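Local coordinates for protein tRNA-5-methyluridine(54) 2-sulfurtransferase (Pyrococcus horikoshii, PDB 3VRH) that catalyses the ATP-dependent 2-thiolation of 5-methyluridine 54 in the T loop of tRNAs, a modification that stabilises tRNA in thermophiles, at residues K2-S7 and P17-C22. Sequence-based numbering, arbitrary orientation.
Sequences KCKFCS and PKMYLC. With ZN (zinc ion), chain B.
C3 and C6 of a CxxC knuckle join C22 on one zinc ion, and H25, in the first turn of helix 23-40, completes the Cys3His site of this N-terminal zinc-finger domain. C3 SG binds the zinc at 2.4 Å, and C6 SG and C22 SG at 2.5 Å each. With chi1 at 178°, opposite the backbone N, C3 SG is carried to the N-H of C22. C3 SG accepts two nearly straight N-H bonds, from C22 N at 3.4 Å across the contact and from F5 N within the knuckle. Such N-H···S bonds, usual in zinc knuckles, would be expected to spread the thiolate charge and hold the sulfur in place. C22 is also the N-cap of helix 23-40, so the metal ties the knuckle to the head of that helix. One residue after C3, K4 N gives a hydrogen bond of 2.8 Å to Y20 O, fastening the knuckle to strand 19-21. L21 lies alongside F5, pointing the same way, and its CD2 meets the ring edge in plane, 3.7 Å from F5 CD2. K4 CG sits over the centre of one face of the F5 ring, 4.3 Å above its plane. The K4 chain, anti at chi1 (-175°) and extended beyond, runs obliquely over M19, with K4 CD 3.6 Å from M19 CB. At its end, K4 NZ donates to a water, which in turn donates to K18 O at 2.6 Å.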
loop_
_atom_site.group_PDB
_atom_site.type_symbol
_atom_site.label_atom_id
_atom_site.label_comp_id
_atom_site.label_asym_id
_atom_site.label_seq_id
_atom_site.Cartn_x
_atom_site.Cartn_y
_atom_site.Cartn_z
ATOM N N LYS A 2 25.218 21.453 -17.812
ATOM C CA LYS A 2 26.024 22.215 -16.869
ATOM C C LYS A 2 25.249 22.475 -15.586
ATOM O O LYS A 2 24.018 22.429 -15.567
ATOM C CB LYS A 2 26.516 23.522 -17.502
ATOM C CG LYS A 2 27.537 23.292 -18.634
ATOM C CD LYS A 2 28.745 22.466 -18.151
ATOM C CE LYS A 2 29.586 21.910 -19.312
ATOM N NZ LYS A 2 30.601 20.901 -18.856
ATOM N N CYS A 3 25.983 22.730 -14.513
ATOM C CA CYS A 3 25.379 22.973 -13.224
ATOM C C CYS A 3 24.497 24.227 -13.259
ATOM O O CYS A 3 24.769 25.183 -13.992
ATOM C CB CYS A 3 26.473 23.088 -12.150
ATOM S SG CYS A 3 25.866 23.458 -10.491
ATOM N N LYS A 4 23.428 24.203 -12.470
ATOM C CA LYS A 4 22.551 25.351 -12.333
ATOM C C LYS A 4 23.275 26.560 -11.718
ATOM O O LYS A 4 22.907 27.708 -11.985
ATOM C CB LYS A 4 21.339 24.989 -11.474
ATOM C CG LYS A 4 20.294 26.092 -11.379
ATOM C CD LYS A 4 19.120 25.717 -10.474
ATOM C CE LYS A 4 18.380 26.954 -9.955
ATOM N NZ LYS A 4 17.230 26.595 -9.048
ATOM N N PHE A 5 24.291 26.301 -10.892
ATOM C CA PHE A 5 24.897 27.360 -10.083
ATOM C C PHE A 5 26.318 27.754 -10.486
ATOM O O PHE A 5 26.886 28.698 -9.927
ATOM C CB PHE A 5 24.857 26.986 -8.601
ATOM C CG PHE A 5 23.473 26.917 -8.045
ATOM C CD1 PHE A 5 22.774 28.074 -7.750
ATOM C CD2 PHE A 5 22.863 25.696 -7.817
ATOM C CE1 PHE A 5 21.480 28.012 -7.233
ATOM C CE2 PHE A 5 21.579 25.625 -7.308
ATOM C CZ PHE A 5 20.883 26.783 -7.018
ATOM N N CYS A 6 26.879 27.031 -11.445
ATOM C CA CYS A 6 28.187 27.357 -11.987
ATOM C C CYS A 6 28.371 26.727 -13.354
ATOM O O CYS A 6 27.421 26.214 -13.955
ATOM C CB CYS A 6 29.315 26.928 -11.044
ATOM S SG CYS A 6 29.687 25.151 -11.005
ATOM N N SER A 7 29.606 26.768 -13.829
ATOM C CA SER A 7 29.943 26.385 -15.193
ATOM C C SER A 7 30.485 24.952 -15.259
ATOM O O SER A 7 30.847 24.457 -16.334
ATOM C CB SER A 7 30.940 27.409 -15.769
ATOM O OG SER A 7 31.805 26.843 -16.730
ATOM N N PRO A 17 13.636 20.553 -6.258
ATOM C CA PRO A 17 13.197 21.139 -7.529
ATOM C C PRO A 17 14.079 20.679 -8.693
ATOM O O PRO A 17 15.141 20.097 -8.457
ATOM C CB PRO A 17 13.368 22.646 -7.294
ATOM C CG PRO A 17 14.479 22.743 -6.309
ATOM C CD PRO A 17 14.323 21.540 -5.403
ATOM N N LYS A 18 13.631 20.922 -9.921
ATOM C CA LYS A 18 14.399 20.560 -11.113
ATOM C C LYS A 18 15.670 21.395 -11.249
ATOM O O LYS A 18 15.613 22.626 -11.337
ATOM C CB LYS A 18 13.550 20.712 -12.378
ATOM C CG LYS A 18 12.555 19.589 -12.606
ATOM C CD LYS A 18 11.892 19.695 -13.982
ATOM C CE LYS A 18 12.928 19.666 -15.103
ATOM N NZ LYS A 18 12.293 19.712 -16.454
ATOM N N MET A 19 16.811 20.713 -11.270
ATOM C CA MET A 19 18.108 21.349 -11.475
ATOM C C MET A 19 19.202 20.314 -11.704
ATOM O O MET A 19 19.214 19.250 -11.081
ATOM C CB MET A 19 18.481 22.203 -10.269
ATOM C CG MET A 19 18.440 21.455 -8.957
ATOM S SD MET A 19 18.540 22.602 -7.581
ATOM C CE MET A 19 17.890 21.593 -6.243
ATOM N N TYR A 20 20.124 20.631 -12.606
ATOM C CA TYR A 20 21.349 19.860 -12.727
ATOM C C TYR A 20 22.344 20.474 -11.766
ATOM O O TYR A 20 22.380 21.705 -11.612
ATOM C CB TYR A 20 21.880 19.910 -14.154
ATOM C CG TYR A 20 20.993 19.158 -15.113
ATOM C CD1 TYR A 20 21.211 17.816 -15.375
ATOM C CD2 TYR A 20 19.921 19.782 -15.735
ATOM C CE1 TYR A 20 20.398 17.116 -16.239
ATOM C CE2 TYR A 20 19.100 19.087 -16.604
ATOM C CZ TYR A 20 19.344 17.753 -16.851
ATOM O OH TYR A 20 18.534 17.050 -17.716
ATOM N N LEU A 21 23.136 19.623 -11.114
ATOM C CA LEU A 21 24.124 20.079 -10.138
ATOM C C LEU A 21 25.467 19.385 -10.328
ATOM O O LEU A 21 25.520 18.179 -10.568
ATOM C CB LEU A 21 23.627 19.806 -8.708
ATOM C CG LEU A 21 22.370 20.503 -8.199
ATOM C CD1 LEU A 21 22.084 20.037 -6.777
ATOM C CD2 LEU A 21 22.509 22.037 -8.278
ATOM N N CYS A 22 26.548 20.147 -10.190
ATOM C CA CYS A 22 27.882 19.580 -10.171
ATOM C C CYS A 22 28.093 18.879 -8.827
ATOM O O CYS A 22 27.247 18.977 -7.925
ATOM C CB CYS A 22 28.930 20.681 -10.345
ATOM S SG CYS A 22 29.175 21.713 -8.883
HETATM ZN ZN ZN B . 28.057 23.877 -9.548
HETATM O O HOH W 1 14.914 25.021 -10.468
#